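Local atomic coordinates of DUF3863 domain-containing protein (Parabacteroides distasonis, PDB entry 3LM3), a protein that is of unknown function but probably belongs to the glycoside hydrolase/deacetylase group of carbohydrate-active enzymes. Residues 215-219 with 281-287; 171-175 with 187-192; 25-31 with 72-77. All blocks are in the same frame, centred on the assembly; numbering follows the deposited sequence.

Contact 1 of 3, residues 215-219 with 281-287; sequences LDGWT and WVANIWE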
loop_
_atom_site.group_PDB
_atom_site.type_symbol
_atom_site.label_atom_id
_atom_site.label_comp_id
_atom_site.label_asym_id
_atom_site.label_seq_id
_atom_site.Cartn_x
_atom_site.Cartn_y
_atom_site.Cartn_z
ATOM N N LEU A 215 -5.772 0.386 -3.841
ATOM C CA LEU A 215 -4.656 -0.480 -3.502
ATOM C C LEU A 215 -3.740 0.083 -2.436
ATOM O O LEU A 215 -3.251 1.214 -2.509
ATOM C CB LEU A 215 -3.767 -0.746 -4.726
ATOM C CG LEU A 215 -4.446 -1.454 -5.893
ATOM C CD1 LEU A 215 -3.426 -1.718 -7.017
ATOM C CD2 LEU A 215 -5.100 -2.785 -5.437
ATOM N N ASP A 216 -3.453 -0.749 -1.445
ATOM C CA ASP A 216 -2.325 -0.569 -0.524
ATOM C C ASP A 216 -0.993 -0.416 -1.253
ATOM O O ASP A 216 -0.844 -0.869 -2.394
ATOM C CB ASP A 216 -2.275 -1.766 0.421
ATOM C CG ASP A 216 -1.447 -1.533 1.685
ATOM O OD1 ASP A 216 -1.122 -0.364 2.056
ATOM O OD2 ASP A 216 -1.083 -2.568 2.315
ATOM N N GLY A 217 -0.025 0.175 -0.568
ATOM C CA GLY A 217 1.304 0.459 -1.100
ATOM C C GLY A 217 2.437 -0.440 -0.608
ATOM O O GLY A 217 3.362 -0.731 -1.367
ATOM N N TRP A 218 2.408 -0.805 0.687
ATOM C CA TRP A 218 3.418 -1.644 1.320
ATOM C C TRP A 218 2.767 -2.710 2.188
ATOM O O TRP A 218 2.129 -2.408 3.200
ATOM C CB TRP A 218 4.355 -0.843 2.238
ATOM C CG TRP A 218 5.161 0.273 1.674
ATOM C CD1 TRP A 218 6.487 0.229 1.354
ATOM C CD2 TRP A 218 4.730 1.606 1.423
ATOM N NE1 TRP A 218 6.903 1.454 0.915
ATOM C CE2 TRP A 218 5.850 2.327 0.970
ATOM C CE3 TRP A 218 3.511 2.266 1.554
ATOM C CZ2 TRP A 218 5.775 3.669 0.610
ATOM C CZ3 TRP A 218 3.442 3.614 1.206
ATOM C CH2 TRP A 218 4.574 4.291 0.729
ATOM N N THR A 219 2.969 -3.967 1.872
ATOM C CA THR A 219 2.403 -5.041 2.683
ATOM C C THR A 219 3.023 -5.014 4.081
ATOM O O THR A 219 4.244 -5.083 4.224
ATOM C CB THR A 219 2.632 -6.391 2.022
ATOM O OG1 THR A 219 2.030 -6.375 0.715
ATOM C CG2 THR A 219 2.058 -7.538 2.878
ATOM N N TRP A 281 -1.463 -11.303 -2.760
ATOM C CA TRP A 281 -0.919 -10.072 -3.319
ATOM C C TRP A 281 -0.056 -9.356 -2.286
ATOM O O TRP A 281 -0.485 -9.141 -1.147
ATOM C CB TRP A 281 -2.059 -9.155 -3.765
ATOM C CG TRP A 281 -1.612 -7.760 -4.127
ATOM C CD1 TRP A 281 -0.651 -7.398 -5.034
ATOM C CD2 TRP A 281 -2.103 -6.546 -3.545
ATOM N NE1 TRP A 281 -0.535 -6.017 -5.057
ATOM C CE2 TRP A 281 -1.388 -5.482 -4.127
ATOM C CE3 TRP A 281 -3.065 -6.257 -2.572
ATOM C CZ2 TRP A 281 -1.622 -4.144 -3.801
ATOM C CZ3 TRP A 281 -3.273 -4.952 -2.236
ATOM C CH2 TRP A 281 -2.570 -3.908 -2.845
ATOM N N VAL A 282 1.159 -9.026 -2.696
ATOM C CA VAL A 282 2.110 -8.248 -1.942
ATOM C C VAL A 282 2.394 -6.972 -2.733
ATOM O O VAL A 282 2.636 -7.015 -3.950
ATOM C CB VAL A 282 3.421 -9.030 -1.746
ATOM C CG1 VAL A 282 4.563 -8.121 -1.276
ATOM C CG2 VAL A 282 3.173 -10.220 -0.792
ATOM N N ALA A 283 2.370 -5.839 -2.023
ATOM C CA ALA A 283 2.664 -4.514 -2.571
ATOM C C ALA A 283 3.936 -3.961 -1.985
ATOM O O ALA A 283 4.220 -4.166 -0.791
ATOM C CB ALA A 283 1.524 -3.547 -2.259
ATOM N N ASN A 284 4.736 -3.253 -2.774
ATOM C CA ASN A 284 5.942 -2.641 -2.211
ATOM C C ASN A 284 6.319 -1.420 -3.023
ATOM O O ASN A 284 6.012 -1.317 -4.207
ATOM C CB ASN A 284 7.084 -3.651 -2.183
ATOM C CG ASN A 284 8.058 -3.452 -1.024
ATOM O OD1 ASN A 284 8.002 -2.471 -0.282
ATOM N ND2 ASN A 284 8.965 -4.442 -0.863
ATOM N N ILE A 285 6.947 -0.467 -2.343
ATOM C CA ILE A 285 7.412 0.796 -2.938
ATOM C C ILE A 285 8.844 1.004 -2.474
ATOM O O ILE A 285 9.106 1.012 -1.268
ATOM C CB ILE A 285 6.539 1.992 -2.571
ATOM C CG1 ILE A 285 5.111 1.791 -3.099
ATOM C CG2 ILE A 285 7.162 3.305 -3.128
ATOM C CD1 ILE A 285 4.073 2.797 -2.563
ATOM N N TRP A 286 9.765 1.117 -3.409
ATOM C CA TRP A 286 11.180 1.408 -3.158
ATOM C C TRP A 286 11.518 2.737 -3.799
ATOM O O TRP A 286 11.377 2.916 -5.018
ATOM C CB TRP A 286 12.094 0.353 -3.770
ATOM C CG TRP A 286 12.071 -1.009 -3.139
ATOM C CD1 TRP A 286 10.960 -1.722 -2.738
ATOM C CD2 TRP A 286 13.194 -1.829 -2.795
ATOM N NE1 TRP A 286 11.344 -2.923 -2.207
ATOM C CE2 TRP A 286 12.706 -3.009 -2.214
ATOM C CE3 TRP A 286 14.582 -1.657 -2.865
ATOM C CZ2 TRP A 286 13.543 -4.026 -1.776
ATOM C CZ3 TRP A 286 15.393 -2.680 -2.447
ATOM C CH2 TRP A 286 14.887 -3.832 -1.902
ATOM N N GLU A 287 12.008 3.684 -3.026
ATOM C CA GLU A 287 12.407 4.955 -3.590
ATOM C C GLU A 287 13.787 4.835 -4.220
ATOM O O GLU A 287 14.707 4.282 -3.612
ATOM C CB GLU A 287 12.427 6.011 -2.510
ATOM C CG GLU A 287 11.081 6.289 -1.840
ATOM C CD GLU A 287 10.638 5.265 -0.800
ATOM O OE1 GLU A 287 11.428 4.392 -0.349
ATOM O OE2 GLU A 287 9.486 5.380 -0.347
HETATM O O HOH W 1 -0.510 -7.174 0.778
#

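Contact 2 of 3, residues 171-175 with 187-192; sequences AVIWS and SPSYPF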
loop_
_atom_site.group_PDB
_atom_site.type_symbol
_atom_site.label_atom_id
_atom_site.label_comp_id
_atom_site.label_asym_id
_atom_site.label_seq_id
_atom_site.Cartn_x
_atom_site.Cartn_y
_atom_site.Cartn_z
ATOM N N ALA A 171 -4.188 4.280 -3.099
ATOM C CA ALA A 171 -4.792 5.298 -2.244
ATOM C C ALA A 171 -5.145 4.708 -0.869
ATOM O O ALA A 171 -6.119 5.124 -0.210
ATOM C CB ALA A 171 -6.012 5.937 -2.953
ATOM N N VAL A 172 -4.404 3.691 -0.457
ATOM C CA VAL A 172 -4.516 3.031 0.884
ATOM C C VAL A 172 -3.067 3.047 1.367
ATOM O O VAL A 172 -2.252 2.501 0.720
ATOM C CB VAL A 172 -5.041 1.521 0.797
ATOM C CG1 VAL A 172 -4.818 0.722 2.135
ATOM C CG2 VAL A 172 -6.456 1.410 0.299
ATOM N N ILE A 173 -2.734 3.730 2.482
ATOM C CA ILE A 173 -1.429 3.478 3.177
ATOM C C ILE A 173 -1.867 2.731 4.407
ATOM O O ILE A 173 -2.119 3.290 5.485
ATOM C CB ILE A 173 -0.502 4.709 3.493
ATOM C CG1 ILE A 173 -0.114 5.452 2.199
ATOM C CG2 ILE A 173 0.815 4.216 4.049
ATOM C CD1 ILE A 173 1.054 6.503 2.335
ATOM N N TRP A 174 -2.044 1.422 4.226
ATOM C CA TRP A 174 -2.815 0.632 5.170
ATOM C C TRP A 174 -2.257 0.732 6.576
ATOM O O TRP A 174 -1.053 0.504 6.811
ATOM C CB TRP A 174 -2.896 -0.859 4.770
ATOM C CG TRP A 174 -3.858 -1.549 5.673
ATOM C CD1 TRP A 174 -5.221 -1.446 5.637
ATOM C CD2 TRP A 174 -3.549 -2.332 6.826
ATOM N NE1 TRP A 174 -5.779 -2.138 6.680
ATOM C CE2 TRP A 174 -4.767 -2.683 7.433
ATOM C CE3 TRP A 174 -2.354 -2.773 7.415
ATOM C CZ2 TRP A 174 -4.820 -3.439 8.592
ATOM C CZ3 TRP A 174 -2.428 -3.528 8.573
ATOM C CH2 TRP A 174 -3.644 -3.858 9.143
ATOM N N SER A 175 -3.134 1.068 7.527
ATOM C CA SER A 175 -2.848 1.172 8.957
ATOM C C SER A 175 -2.006 2.347 9.372
ATOM O O SER A 175 -1.699 2.476 10.534
ATOM C CB SER A 175 -2.259 -0.102 9.573
ATOM O OG SER A 175 -0.872 -0.293 9.323
ATOM N N SER A 187 -9.214 1.103 6.867
ATOM C CA SER A 187 -9.635 0.472 5.620
ATOM C C SER A 187 -9.334 -1.016 5.584
ATOM O O SER A 187 -8.566 -1.522 6.410
ATOM C CB SER A 187 -8.956 1.151 4.445
ATOM O OG SER A 187 -7.592 0.722 4.262
ATOM N N PRO A 188 -9.884 -1.732 4.594
ATOM C CA PRO A 188 -9.312 -3.034 4.245
ATOM C C PRO A 188 -7.911 -2.880 3.703
ATOM O O PRO A 188 -7.553 -1.830 3.177
ATOM C CB PRO A 188 -10.238 -3.567 3.123
ATOM C CG PRO A 188 -11.523 -2.751 3.284
ATOM C CD PRO A 188 -11.030 -1.388 3.718
ATOM N N SER A 189 -7.102 -3.929 3.836
ATOM C CA SER A 189 -5.753 -3.926 3.300
ATOM C C SER A 189 -5.682 -4.527 1.913
ATOM O O SER A 189 -4.696 -4.323 1.219
ATOM C CB SER A 189 -4.796 -4.625 4.235
ATOM O OG SER A 189 -5.026 -6.013 4.280
ATOM N N TYR A 190 -6.685 -5.275 1.506
ATOM C CA TYR A 190 -6.757 -5.832 0.156
ATOM C C TYR A 190 -7.712 -4.980 -0.665
ATOM O O TYR A 190 -8.336 -4.024 -0.141
ATOM C CB TYR A 190 -7.151 -7.315 0.190
ATOM C CG TYR A 190 -6.009 -8.332 0.046
ATOM C CD1 TYR A 190 -4.700 -8.042 0.448
ATOM C CD2 TYR A 190 -6.285 -9.603 -0.443
ATOM C CE1 TYR A 190 -3.693 -8.978 0.308
ATOM C CE2 TYR A 190 -5.282 -10.555 -0.586
ATOM C CZ TYR A 190 -3.987 -10.242 -0.190
ATOM O OH TYR A 190 -3.003 -11.220 -0.246
ATOM N N PRO A 191 -7.813 -5.268 -1.971
ATOM C CA PRO A 191 -8.437 -4.284 -2.856
ATOM C C PRO A 191 -9.927 -4.145 -2.625
ATOM O O PRO A 191 -10.618 -5.106 -2.268
ATOM C CB PRO A 191 -8.168 -4.838 -4.247
ATOM C CG PRO A 191 -6.876 -5.615 -4.041
ATOM C CD PRO A 191 -7.071 -6.302 -2.726
ATOM N N PHE A 192 -10.425 -2.922 -2.808
ATOM C CA PHE A 192 -11.851 -2.636 -2.678
ATOM C C PHE A 192 -12.220 -1.427 -3.521
ATOM O O PHE A 192 -11.349 -0.647 -3.896
ATOM C CB PHE A 192 -12.249 -2.383 -1.207
ATOM C CG PHE A 192 -11.564 -1.175 -0.571
ATOM C CD1 PHE A 192 -10.268 -1.269 -0.112
ATOM C CD2 PHE A 192 -12.227 0.046 -0.436
ATOM C CE1 PHE A 192 -9.636 -0.188 0.471
ATOM C CE2 PHE A 192 -11.583 1.142 0.136
ATOM C CZ PHE A 192 -10.290 1.031 0.573
HETATM O O HOH W 2 -6.120 1.696 6.524
#

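Contact 3 of 3, residues 25-31 with 72-77; sequences LCIMIRT and LTWGFT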
loop_
_atom_site.group_PDB
_atom_site.type_symbol
_atom_site.label_atom_id
_atom_site.label_comp_id
_atom_site.label_asym_id
_atom_site.label_seq_id
_atom_site.Cartn_x
_atom_site.Cartn_y
_atom_site.Cartn_z
ATOM N N LEU A 25 5.475 -3.895 -7.476
ATOM C CA LEU A 25 6.491 -2.959 -7.035
ATOM C C LEU A 25 6.359 -1.648 -7.775
ATOM O O LEU A 25 6.105 -1.616 -8.984
ATOM C CB LEU A 25 7.890 -3.501 -7.338
ATOM C CG LEU A 25 9.069 -2.547 -7.128
ATOM C CD1 LEU A 25 9.227 -2.170 -5.659
ATOM C CD2 LEU A 25 10.378 -3.170 -7.679
ATOM N N CYS A 26 6.539 -0.567 -7.050
ATOM C CA CYS A 26 6.740 0.760 -7.622
ATOM C C CYS A 26 8.095 1.308 -7.182
ATOM O O CYS A 26 8.479 1.177 -6.008
ATOM C CB CYS A 26 5.653 1.714 -7.172
ATOM S SG CYS A 26 5.963 3.475 -7.529
ATOM N N ILE A 27 8.824 1.870 -8.138
ATOM C CA ILE A 27 10.037 2.651 -7.859
ATOM C C ILE A 27 9.694 4.129 -8.039
ATOM O O ILE A 27 9.179 4.520 -9.121
ATOM C CB ILE A 27 11.241 2.236 -8.757
ATOM C CG1 ILE A 27 11.619 0.785 -8.487
ATOM C CG2 ILE A 27 12.445 3.173 -8.500
ATOM C CD1 ILE A 27 12.680 0.261 -9.386
HETATM N N MSE A 28 9.935 4.937 -7.008
HETATM C CA MSE A 28 9.585 6.351 -6.982
HETATM C C MSE A 28 10.775 7.217 -7.386
HETATM O O MSE A 28 11.906 7.005 -6.901
HETATM C CB MSE A 28 9.125 6.780 -5.603
HETATM C CG MSE A 28 8.739 8.220 -5.464
HETATM SE SE MSE A 28 8.264 8.605 -3.627
HETATM C CE MSE A 28 7.384 10.303 -3.948
ATOM N N ILE A 29 10.514 8.168 -8.273
ATOM C CA ILE A 29 11.485 9.162 -8.729
ATOM C C ILE A 29 10.988 10.548 -8.283
ATOM O O ILE A 29 9.843 10.914 -8.500
ATOM C CB ILE A 29 11.625 9.164 -10.252
ATOM C CG1 ILE A 29 11.908 7.764 -10.813
ATOM C CG2 ILE A 29 12.707 10.179 -10.688
ATOM C CD1 ILE A 29 13.127 7.112 -10.323
ATOM N N ARG A 30 11.861 11.349 -7.665
ATOM C CA ARG A 30 11.471 12.638 -7.064
ATOM C C ARG A 30 12.650 13.594 -7.073
ATOM O O ARG A 30 13.753 13.183 -7.404
ATOM C CB ARG A 30 10.941 12.413 -5.636
ATOM C CG ARG A 30 11.967 11.904 -4.653
ATOM C CD ARG A 30 11.345 11.166 -3.495
ATOM N NE ARG A 30 12.295 11.020 -2.412
ATOM C CZ ARG A 30 12.056 10.333 -1.302
ATOM N NH1 ARG A 30 10.923 9.658 -1.155
ATOM N NH2 ARG A 30 12.983 10.345 -0.331
ATOM N N THR A 31 12.422 14.866 -6.717
ATOM C CA THR A 31 13.480 15.854 -6.535
ATOM C C THR A 31 13.670 16.206 -5.068
ATOM O O THR A 31 14.718 16.706 -4.687
ATOM C CB THR A 31 13.292 17.151 -7.358
ATOM O OG1 THR A 31 12.452 18.092 -6.662
ATOM C CG2 THR A 31 12.801 16.889 -8.800
ATOM N N LEU A 72 7.225 -3.472 -13.357
ATOM C CA LEU A 72 6.960 -2.638 -12.195
ATOM C C LEU A 72 6.393 -1.294 -12.628
ATOM O O LEU A 72 6.327 -0.965 -13.812
ATOM C CB LEU A 72 8.236 -2.485 -11.383
ATOM C CG LEU A 72 9.466 -1.851 -12.033
ATOM C CD1 LEU A 72 9.327 -0.339 -12.256
ATOM C CD2 LEU A 72 10.741 -2.192 -11.204
ATOM N N THR A 73 5.963 -0.505 -11.652
ATOM C CA THR A 73 5.465 0.831 -11.860
ATOM C C THR A 73 6.514 1.849 -11.494
ATOM O O THR A 73 6.972 1.870 -10.349
ATOM C CB THR A 73 4.217 1.051 -11.004
ATOM O OG1 THR A 73 3.212 0.094 -11.378
ATOM C CG2 THR A 73 3.651 2.458 -11.134
ATOM N N TRP A 74 6.859 2.712 -12.439
ATOM C CA TRP A 74 7.685 3.891 -12.167
ATOM C C TRP A 74 6.758 5.021 -11.804
ATOM O O TRP A 74 5.857 5.365 -12.574
ATOM C CB TRP A 74 8.460 4.258 -13.419
ATOM C CG TRP A 74 9.444 3.224 -13.878
ATOM C CD1 TRP A 74 9.260 2.304 -14.887
ATOM C CD2 TRP A 74 10.784 3.011 -13.388
ATOM N NE1 TRP A 74 10.397 1.551 -15.039
ATOM C CE2 TRP A 74 11.344 1.968 -14.130
ATOM C CE3 TRP A 74 11.557 3.608 -12.364
ATOM C CZ2 TRP A 74 12.644 1.505 -13.916
ATOM C CZ3 TRP A 74 12.851 3.157 -12.160
ATOM C CH2 TRP A 74 13.391 2.114 -12.924
ATOM N N GLY A 75 6.959 5.617 -10.650
ATOM C CA GLY A 75 6.130 6.709 -10.212
ATOM C C GLY A 75 6.948 7.971 -10.036
ATOM O O GLY A 75 7.946 7.970 -9.305
ATOM N N PHE A 76 6.535 9.062 -10.692
ATOM C CA PHE A 76 7.264 10.334 -10.670
ATOM C C PHE A 76 6.469 11.420 -9.963
ATOM O O PHE A 76 5.279 11.593 -10.221
ATOM C CB PHE A 76 7.463 10.853 -12.096
ATOM C CG PHE A 76 8.479 10.094 -12.929
ATOM C CD1 PHE A 76 8.205 8.853 -13.467
ATOM C CD2 PHE A 76 9.698 10.666 -13.193
ATOM C CE1 PHE A 76 9.166 8.197 -14.250
ATOM C CE2 PHE A 76 10.661 10.007 -13.960
ATOM C CZ PHE A 76 10.391 8.788 -14.466
ATOM N N THR A 77 7.139 12.233 -9.151
ATOM C CA THR A 77 6.527 13.466 -8.686
ATOM C C THR A 77 6.427 14.489 -9.839
ATOM O O THR A 77 7.055 14.329 -10.880
ATOM C CB THR A 77 7.344 14.110 -7.600
ATOM O OG1 THR A 77 8.616 14.510 -8.140
ATOM C CG2 THR A 77 7.504 13.176 -6.426
#

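Contact 1 of 3, residues 215-219 with 281-287
Thr219 and Ala283 exchange two hydrogen bonds, one between backbones and one with the threonine hydroxyl as acceptor. Ala283 N donates to Thr219 OG1 at 2.8 Å, and the bond is nearly straight (165°). In return Thr219 N reaches Ala283 O at 2.9 Å, the same oxygen that receives a CA-H contact from Trp218. With OG1 anti to the carbonyl carbon (chi1 -58°), the hydroxyl also meets a water at 2.7 Å, and this water donates to Trp281 O. Here the chain leaves strand 213-216, the end-to-end direction of 215-219 lying 83° from that of 281-287, and these bonds join two strands of different parallel sheets in the barrel-like core. Further along, Trp218 NE1 makes a weak bond to Ile285 O at 3.1 Å. The six-membered ring of Trp218 takes Ile285 CD1 over one face, a CH-pi contact with the methyl 3.7 Å from the ring centroid. Asp216 OD1 accepts from Trp174 N and, weakly, from Gly217 N, whereas Asp216 O has no polar partner and lies at the edge of the Trp281 ring, 3.5 Å from CH2. Trp281 NE1 is satisfied by Thr24 OG1, and Asn284 ND2 by Val244 O.

Contact 2 of 3, residues 171-175 with 187-192
Trp174 donates from NE1 to Ser187 O across 2.9 Å, the direct hydrogen bond between residues 171-175 and 187-192. The oxygen lies almost in the indole plane, yet seen from its own carbonyl the donor stands above the plane by 41°, with an N-H...O angle of 144°. Arg368 NH1 gives the same oxygen a second donor. A water adds an indirect polar link, accepting from both Ser175 N and Ser187 N. Two further hydroxyl bonds stay within their own segments: Ser187 OG reaches forward to Pro188 O at 2.8 Å, and Ser175 OG donates to Trp174 O, which also receives Arg241 NH1.

Contacts with the indole faces form a second group. Ser189 CB sits over the five-membered ring, 3.4 Å from its centroid and close to the normal, a CH-pi contact. Ser175 CB lies 3.4 Å above the opposite face, out towards the rim near CE3. With CG anti to the backbone N (chi1 -172°), Trp174 swings its ring towards the loop and brings NE1 to Ser187.

All this happens just beyond the end of strand 168-172, the middle strand of a three-stranded parallel sheet, where the chain makes an excursion without helix or strand before folding back. Met363, from the antiparallel sheet that follows the barrel-like region in the chain, touches both Trp174 and Ser189, placing the loop where the two parts of the molecule meet.

Van der Waals packing supplies the third group. The two methyls of Val172 diverge: CG1 lies 3.5 Å from Ser187 OG, while CG2 makes an apolar contact with Phe192 CE1 at 3.6 Å, the two side chains crossing at a slant. Pro188 CD rests over one face of the Phe192 ring, 3.7 Å above its plane.

Contact 3 of 3, residues 25-31 with 72-77
Ile29 lies over one face of the Phe76 ring, its CB 4.1 Å from the ring centroid in a CH-pi contact, and the two side chains run alongside each other in the same direction. Trp74 is approached differently. Leu72 CD1, from its own segment, covers one face of the indole, while Ile27 runs alongside, touching Trp74 CZ3 with CG2 at 3.7 Å. The polar end of that indole is taken up elsewhere, NE1 donating to Asp104 OD2. With CG1 beside the backbone N (chi1 -62°), Ile27 sends CD1 to Leu72 CD2, 3.6 Å away, and Leu25 CD2 packs against the same methyl.

The pairing beneath these side chains is a regular parallel one, each strand donating and accepting in turn. Thr73 N to Leu25 O is almost straight (176°), and Ile27 N, Gly75 N, Ile29 N and Thr77 N continue the alternation, the last bond reaching Ile29 O at 3.1 Å. Strand 21-29, helix 53-64 and strand 73-76 thus form a beta-alpha-beta crossover, the building unit of beta/alpha barrels. Helices 53-64 and 86-102 cover the face bearing Ile27, Ile29, Trp74 and Phe76: Val56, Val95 and Cys98 all touch Trp74.

Cys26, Met28 and Thr73 point to the other side, where Gly75 leaves the Cys26 sulfur close to the backbone, SG being 3.9 Å from Gly75 N. Selenomethionine Met28 reaches along an extended chain until CE meets Thr77 CG2 at 3.8 Å, the two crossing at about a right angle. Thr77 CG2 also packs on Arg30 CB, 3.6 Å away. Thr77 is the N-cap residue of helix 78-82, and its OG1 is bonded to Ala80 N and to Glu35, while Arg30 NE forms a salt bridge with Glu47.

Strand 280-287 joins contacts 1 and 3, whose centres lie 12 Å apart: it runs parallel to 21-29, with Trp286 N 2.9 Å from Cys26 O and Asn284 O 3.0 Å from Cys26 N. Contacts 1 and 2, with centres 10 Å apart, share the other parallel sheet and meet where Asp216 CB packs 3.6 Å from Ser189 O and Tyr190 OH approaches Trp281 N at 2.9 Å. Contacts 2 and 3 do not touch; their nearest atoms are about 10 Å apart. No active site has been assigned, and a bound PEG fragment remains about 14 Å from the Trp281 side chain and about 13 Å from that of Phe192.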